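Local coordinates for protein type II restriction enzyme AgeI (Thalassobius gelatinovorus, PDB 5DWA) that recognises the double-stranded DNA sequence 5'-ACCGGT-3' and cleaves it after the first A, leaving specific fragments with terminal 5'-phosphates, at residues I228-L242 with T251-S263. Residues are numbered along the deposited sequence; the frame is centred on the assembly and turned at random.
Sequences IEGHGDFSACFSYNL and TPSGRHIYVSGFS
Phe238 and Tyr258 are paired neighbours on two parallel strands, and their side chains run side by side in the same direction. Their ring planes are only 24° apart, but the rings are slid so far that they barely overlap. CD2 of Tyr258 lies over one face of the Phe238 ring, 3.7 Å from Phe238 CE2. The other side of the sheet carries Cys237, Ile257, Ser239 and Val259. There Ile257 points CG1 at Cys237 CB and at CD1 of Ile228, whose side chain crosses it at about a right angle. Glu229 lies across Thr251, with its CG against the methyl CG2; its OE2 is in a salt bridge with Arg225 and a hydrogen bond with Ser247.

The strand backbones are joined by four hydrogen bonds. Tyr258 N to Cys237 O (2.7 Å) and Ser239 N to Tyr258 O (2.8 Å) are nearly straight. Past the strand ends, Phe262 turns the edge of its ring to the face of Tyr240 in a T-shaped stack. CD1 of Phe262 sits over the centre of the Tyr240 ring, and the planes meet at 86°. Gly261 O approaches the Tyr240 edge in plane, 3.4 Å from CD2. The hydroxyl of Tyr240 is hydrogen-bonded to that of Tyr104.

At the other end, Ser253 grips the end of helix 223-230. Its OG, placed between backbone N and carbonyl carbon (chi1 70°), donates to a lone pair of Ile228 O at 2.8 Å. Ser253 N donates to Glu229 O, and the same OG accepts from Arg255 N in an ST turn. Arg255 bends at chi2, which brings its CD to 3.3 Å from Ser235 O; a water links its NE to Gly232 O. Strand 257-259 forms one edge of the mixed sheet within this chain, added parallel to 236-239, in the PD-(D/E)XK nuclease fold.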
loop_
_atom_site.group_PDB
_atom_site.type_symbol
_atom_site.label_atom_id
_atom_site.label_comp_id
_atom_site.label_asym_id
_atom_site.label_seq_id
_atom_site.Cartn_x
_atom_site.Cartn_y
_atom_site.Cartn_z
ATOM N N ILE A 228 -0.878 -12.800 -13.422
ATOM C CA ILE A 228 -1.493 -12.632 -14.727
ATOM C C ILE A 228 -1.435 -13.889 -15.587
ATOM O O ILE A 228 -2.469 -14.425 -16.003
ATOM C CB ILE A 228 -0.818 -11.478 -15.490
ATOM C CG1 ILE A 228 -0.989 -10.170 -14.715
ATOM C CG2 ILE A 228 -1.383 -11.348 -16.897
ATOM C CD1 ILE A 228 0.103 -9.140 -14.990
ATOM N N GLU A 229 -0.221 -14.359 -15.850
ATOM C CA GLU A 229 -0.014 -15.460 -16.781
ATOM C C GLU A 229 -0.338 -16.815 -16.164
ATOM O O GLU A 229 -0.717 -17.746 -16.869
ATOM C CB GLU A 229 1.432 -15.449 -17.292
ATOM C CG GLU A 229 1.792 -14.179 -18.059
ATOM C CD GLU A 229 3.187 -14.225 -18.647
ATOM O OE1 GLU A 229 3.956 -15.144 -18.291
ATOM O OE2 GLU A 229 3.513 -13.347 -19.468
ATOM N N GLY A 230 -0.192 -16.925 -14.849
ATOM C CA GLY A 230 -0.421 -18.196 -14.184
ATOM C C GLY A 230 -1.820 -18.314 -13.618
ATOM O O GLY A 230 -2.566 -19.228 -13.965
ATOM N N HIS A 231 -2.181 -17.372 -12.750
ATOM C CA HIS A 231 -3.460 -17.413 -12.051
ATOM C C HIS A 231 -4.615 -16.809 -12.857
ATOM O O HIS A 231 -5.782 -17.075 -12.567
ATOM C CB HIS A 231 -3.347 -16.692 -10.707
ATOM C CG HIS A 231 -2.391 -17.336 -9.751
ATOM N ND1 HIS A 231 -1.912 -16.693 -8.630
ATOM C CD2 HIS A 231 -1.829 -18.568 -9.747
ATOM C CE1 HIS A 231 -1.093 -17.499 -7.978
ATOM N NE2 HIS A 231 -1.026 -18.644 -8.635
ATOM N N GLY A 232 -4.291 -15.997 -13.860
ATOM C CA GLY A 232 -5.308 -15.349 -14.676
ATOM C C GLY A 232 -6.152 -14.345 -13.916
ATOM O O GLY A 232 -7.372 -14.279 -14.097
ATOM N N ASP A 233 -5.500 -13.547 -13.075
ATOM C CA ASP A 233 -6.208 -12.636 -12.177
ATOM C C ASP A 233 -6.785 -11.398 -12.876
ATOM O O ASP A 233 -7.545 -10.656 -12.262
ATOM C CB ASP A 233 -5.282 -12.188 -11.044
ATOM C CG ASP A 233 -5.018 -13.287 -10.031
ATOM O OD1 ASP A 233 -5.871 -14.192 -9.901
ATOM O OD2 ASP A 233 -3.964 -13.237 -9.361
ATOM N N PHE A 234 -6.419 -11.178 -14.139
ATOM C CA PHE A 234 -6.919 -10.047 -14.937
ATOM C C PHE A 234 -7.252 -10.508 -16.351
ATOM O O PHE A 234 -6.688 -11.487 -16.836
ATOM C CB PHE A 234 -5.889 -8.899 -14.999
ATOM C CG PHE A 234 -5.538 -8.334 -13.663
ATOM C CD1 PHE A 234 -6.283 -7.304 -13.112
ATOM C CD2 PHE A 234 -4.474 -8.848 -12.939
ATOM C CE1 PHE A 234 -5.971 -6.796 -11.864
ATOM C CE2 PHE A 234 -4.152 -8.345 -11.695
ATOM C CZ PHE A 234 -4.899 -7.312 -11.155
ATOM N N SER A 235 -8.165 -9.801 -17.011
ATOM C CA SER A 235 -8.555 -10.148 -18.376
ATOM C C SER A 235 -7.369 -10.012 -19.316
ATOM O O SER A 235 -7.191 -10.804 -20.243
ATOM C CB SER A 235 -9.704 -9.263 -18.861
ATOM O OG SER A 235 -10.840 -9.404 -18.033
ATOM N N ALA A 236 -6.574 -8.977 -19.061
ATOM C CA ALA A 236 -5.396 -8.660 -19.855
ATOM C C ALA A 236 -4.614 -7.588 -19.128
ATOM O O ALA A 236 -5.158 -6.893 -18.279
ATOM C CB ALA A 236 -5.773 -8.186 -21.237
ATOM N N CYS A 237 -3.330 -7.480 -19.450
ATOM C CA CYS A 237 -2.483 -6.447 -18.878
ATOM C C CYS A 237 -1.814 -5.673 -19.997
ATOM O O CYS A 237 -1.285 -6.261 -20.950
ATOM C CB CYS A 237 -1.436 -7.066 -17.943
ATOM S SG CYS A 237 -0.172 -5.904 -17.324
ATOM N N PHE A 238 -1.861 -4.352 -19.886
ATOM C CA PHE A 238 -1.214 -3.476 -20.849
ATOM C C PHE A 238 -0.195 -2.636 -20.124
ATOM O O PHE A 238 -0.538 -1.916 -19.199
ATOM C CB PHE A 238 -2.248 -2.607 -21.563
ATOM C CG PHE A 238 -3.200 -3.402 -22.394
ATOM C CD1 PHE A 238 -4.322 -3.983 -21.819
ATOM C CD2 PHE A 238 -2.952 -3.616 -23.741
ATOM C CE1 PHE A 238 -5.191 -4.738 -22.581
ATOM C CE2 PHE A 238 -3.811 -4.379 -24.498
ATOM C CZ PHE A 238 -4.932 -4.939 -23.917
ATOM N N SER A 239 1.067 -2.774 -20.520
ATOM C CA SER A 239 2.137 -2.001 -19.920
ATOM C C SER A 239 2.655 -0.977 -20.906
ATOM O O SER A 239 2.755 -1.249 -22.104
ATOM C CB SER A 239 3.278 -2.909 -19.465
ATOM O OG SER A 239 4.382 -2.117 -19.046
ATOM N N TYR A 240 2.994 0.198 -20.391
ATOM C CA TYR A 240 3.545 1.255 -21.227
ATOM C C TYR A 240 4.993 1.517 -20.856
ATOM O O TYR A 240 5.541 2.585 -21.125
ATOM C CB TYR A 240 2.690 2.518 -21.115
ATOM C CG TYR A 240 1.267 2.233 -21.525
ATOM C CD1 TYR A 240 0.285 1.968 -20.572
ATOM C CD2 TYR A 240 0.919 2.159 -22.869
ATOM C CE1 TYR A 240 -1.023 1.675 -20.954
ATOM C CE2 TYR A 240 -0.381 1.862 -23.255
ATOM C CZ TYR A 240 -1.344 1.624 -22.289
ATOM O OH TYR A 240 -2.635 1.318 -22.667
ATOM N N ASN A 241 5.603 0.521 -20.227
ATOM C CA ASN A 241 7.050 0.501 -20.087
ATOM C C ASN A 241 7.601 -0.328 -21.229
ATOM O O ASN A 241 7.377 -1.534 -21.268
ATOM C CB ASN A 241 7.460 -0.091 -18.737
ATOM C CG ASN A 241 8.944 0.057 -18.456
ATOM O OD1 ASN A 241 9.757 0.135 -19.376
ATOM N ND2 ASN A 241 9.304 0.103 -17.175
ATOM N N LEU A 242 8.319 0.306 -22.158
ATOM C CA LEU A 242 8.857 -0.427 -23.304
ATOM C C LEU A 242 9.813 -1.562 -22.902
ATOM O O LEU A 242 10.092 -2.443 -23.712
ATOM C CB LEU A 242 9.564 0.530 -24.262
ATOM C CG LEU A 242 8.690 1.653 -24.824
ATOM C CD1 LEU A 242 9.472 2.498 -25.839
ATOM C CD2 LEU A 242 7.416 1.083 -25.438
ATOM N N THR A 251 -0.022 -18.639 -22.625
ATOM C CA THR A 251 0.207 -18.623 -21.191
ATOM C C THR A 251 -0.714 -19.662 -20.564
ATOM O O THR A 251 -1.743 -19.998 -21.147
ATOM C CB THR A 251 -0.055 -17.227 -20.579
ATOM O OG1 THR A 251 -1.445 -16.910 -20.689
ATOM C CG2 THR A 251 0.768 -16.155 -21.286
ATOM N N PRO A 252 -0.340 -20.187 -19.389
ATOM C CA PRO A 252 -1.167 -21.195 -18.715
ATOM C C PRO A 252 -2.597 -20.719 -18.469
ATOM O O PRO A 252 -3.541 -21.494 -18.614
ATOM C CB PRO A 252 -0.430 -21.421 -17.393
ATOM C CG PRO A 252 0.993 -21.116 -17.709
ATOM C CD PRO A 252 0.948 -19.981 -18.699
ATOM N N SER A 253 -2.756 -19.445 -18.124
ATOM C CA SER A 253 -4.080 -18.901 -17.844
ATOM C C SER A 253 -4.818 -18.436 -19.095
ATOM O O SER A 253 -6.030 -18.249 -19.068
ATOM C CB SER A 253 -3.969 -17.732 -16.867
ATOM O OG SER A 253 -3.370 -16.620 -17.500
ATOM N N GLY A 254 -4.081 -18.219 -20.181
ATOM C CA GLY A 254 -4.656 -17.673 -21.396
ATOM C C GLY A 254 -4.715 -16.150 -21.383
ATOM O O GLY A 254 -5.165 -15.529 -22.340
ATOM N N ARG A 255 -4.251 -15.558 -20.285
ATOM C CA ARG A 255 -4.230 -14.107 -20.126
ATOM C C ARG A 255 -2.841 -13.583 -20.442
ATOM O O ARG A 255 -1.843 -14.221 -20.108
ATOM C CB ARG A 255 -4.633 -13.715 -18.705
ATOM C CG ARG A 255 -5.941 -14.346 -18.240
ATOM C CD ARG A 255 -7.097 -13.930 -19.127
ATOM N NE ARG A 255 -8.360 -14.486 -18.645
ATOM C CZ ARG A 255 -9.548 -14.221 -19.177
ATOM N NH1 ARG A 255 -9.649 -13.404 -20.215
ATOM N NH2 ARG A 255 -10.640 -14.777 -18.666
ATOM N N HIS A 256 -2.777 -12.403 -21.052
ATOM C CA HIS A 256 -1.516 -11.910 -21.583
ATOM C C HIS A 256 -1.118 -10.535 -21.075
ATOM O O HIS A 256 -1.965 -9.731 -20.696
ATOM C CB HIS A 256 -1.584 -11.880 -23.106
ATOM C CG HIS A 256 -1.616 -13.238 -23.730
ATOM N ND1 HIS A 256 -2.719 -14.062 -23.666
ATOM C CD2 HIS A 256 -0.675 -13.919 -24.424
ATOM C CE1 HIS A 256 -2.456 -15.193 -24.299
ATOM N NE2 HIS A 256 -1.223 -15.130 -24.769
ATOM N N ILE A 257 0.191 -10.304 -21.053
ATOM C CA ILE A 257 0.772 -8.979 -20.874
ATOM C C ILE A 257 1.151 -8.428 -22.248
ATOM O O ILE A 257 1.910 -9.065 -22.994
ATOM C CB ILE A 257 2.014 -9.022 -19.962
ATOM C CG1 ILE A 257 1.621 -9.384 -18.530
ATOM C CG2 ILE A 257 2.744 -7.686 -19.975
ATOM C CD1 ILE A 257 2.758 -9.972 -17.713
ATOM N N TYR A 258 0.593 -7.266 -22.582
ATOM C CA TYR A 258 0.896 -6.546 -23.819
ATOM C C TYR A 258 1.704 -5.292 -23.507
ATOM O O TYR A 258 1.568 -4.710 -22.435
ATOM C CB TYR A 258 -0.389 -6.170 -24.566
ATOM C CG TYR A 258 -1.241 -7.362 -24.932
ATOM C CD1 TYR A 258 -0.941 -8.140 -26.045
ATOM C CD2 TYR A 258 -2.337 -7.722 -24.156
ATOM C CE1 TYR A 258 -1.713 -9.241 -26.379
ATOM C CE2 TYR A 258 -3.110 -8.817 -24.480
ATOM C CZ TYR A 258 -2.795 -9.573 -25.591
ATOM O OH TYR A 258 -3.573 -10.664 -25.911
ATOM N N VAL A 259 2.542 -4.881 -24.452
ATOM C CA VAL A 259 3.463 -3.771 -24.228
ATOM C C VAL A 259 3.410 -2.813 -25.409
ATOM O O VAL A 259 3.479 -3.241 -26.562
ATOM C CB VAL A 259 4.918 -4.269 -24.032
ATOM C CG1 VAL A 259 5.862 -3.104 -23.762
ATOM C CG2 VAL A 259 4.999 -5.283 -22.898
ATOM N N SER A 260 3.297 -1.516 -25.134
ATOM C CA SER A 260 3.258 -0.534 -26.216
ATOM C C SER A 260 3.687 0.841 -25.759
ATOM O O SER A 260 3.826 1.095 -24.563
ATOM C CB SER A 260 1.853 -0.442 -26.820
ATOM O OG SER A 260 0.981 0.321 -26.000
ATOM N N GLY A 261 3.896 1.725 -26.731
ATOM C CA GLY A 261 4.038 3.139 -26.454
ATOM C C GLY A 261 2.680 3.692 -26.062
ATOM O O GLY A 261 1.669 2.984 -26.126
ATOM N N PHE A 262 2.635 4.953 -25.659
ATOM C CA PHE A 262 1.402 5.520 -25.130
ATOM C C PHE A 262 0.688 6.398 -26.148
ATOM O O PHE A 262 -0.512 6.252 -26.369
ATOM C CB PHE A 262 1.692 6.311 -23.855
ATOM C CG PHE A 262 0.462 6.740 -23.114
ATOM C CD1 PHE A 262 -0.266 5.827 -22.368
ATOM C CD2 PHE A 262 0.048 8.063 -23.139
ATOM C CE1 PHE A 262 -1.393 6.222 -21.669
ATOM C CE2 PHE A 262 -1.084 8.468 -22.446
ATOM C CZ PHE A 262 -1.806 7.539 -21.711
ATOM N N SER A 263 1.423 7.306 -26.769
ATOM C CA SER A 263 0.842 8.186 -27.770
ATOM C C SER A 263 0.527 7.425 -29.053
ATOM O O SER A 263 1.149 6.401 -29.348
ATOM C CB SER A 263 1.789 9.345 -28.068
ATOM O OG SER A 263 2.956 8.870 -28.710
HETATM O O HOH W 1 -8.687 -15.829 -16.094
HETATM O O HOH W 2 -5.254 -11.439 -22.118
HETATM O O HOH W 3 0.354 -1.631 -23.858
#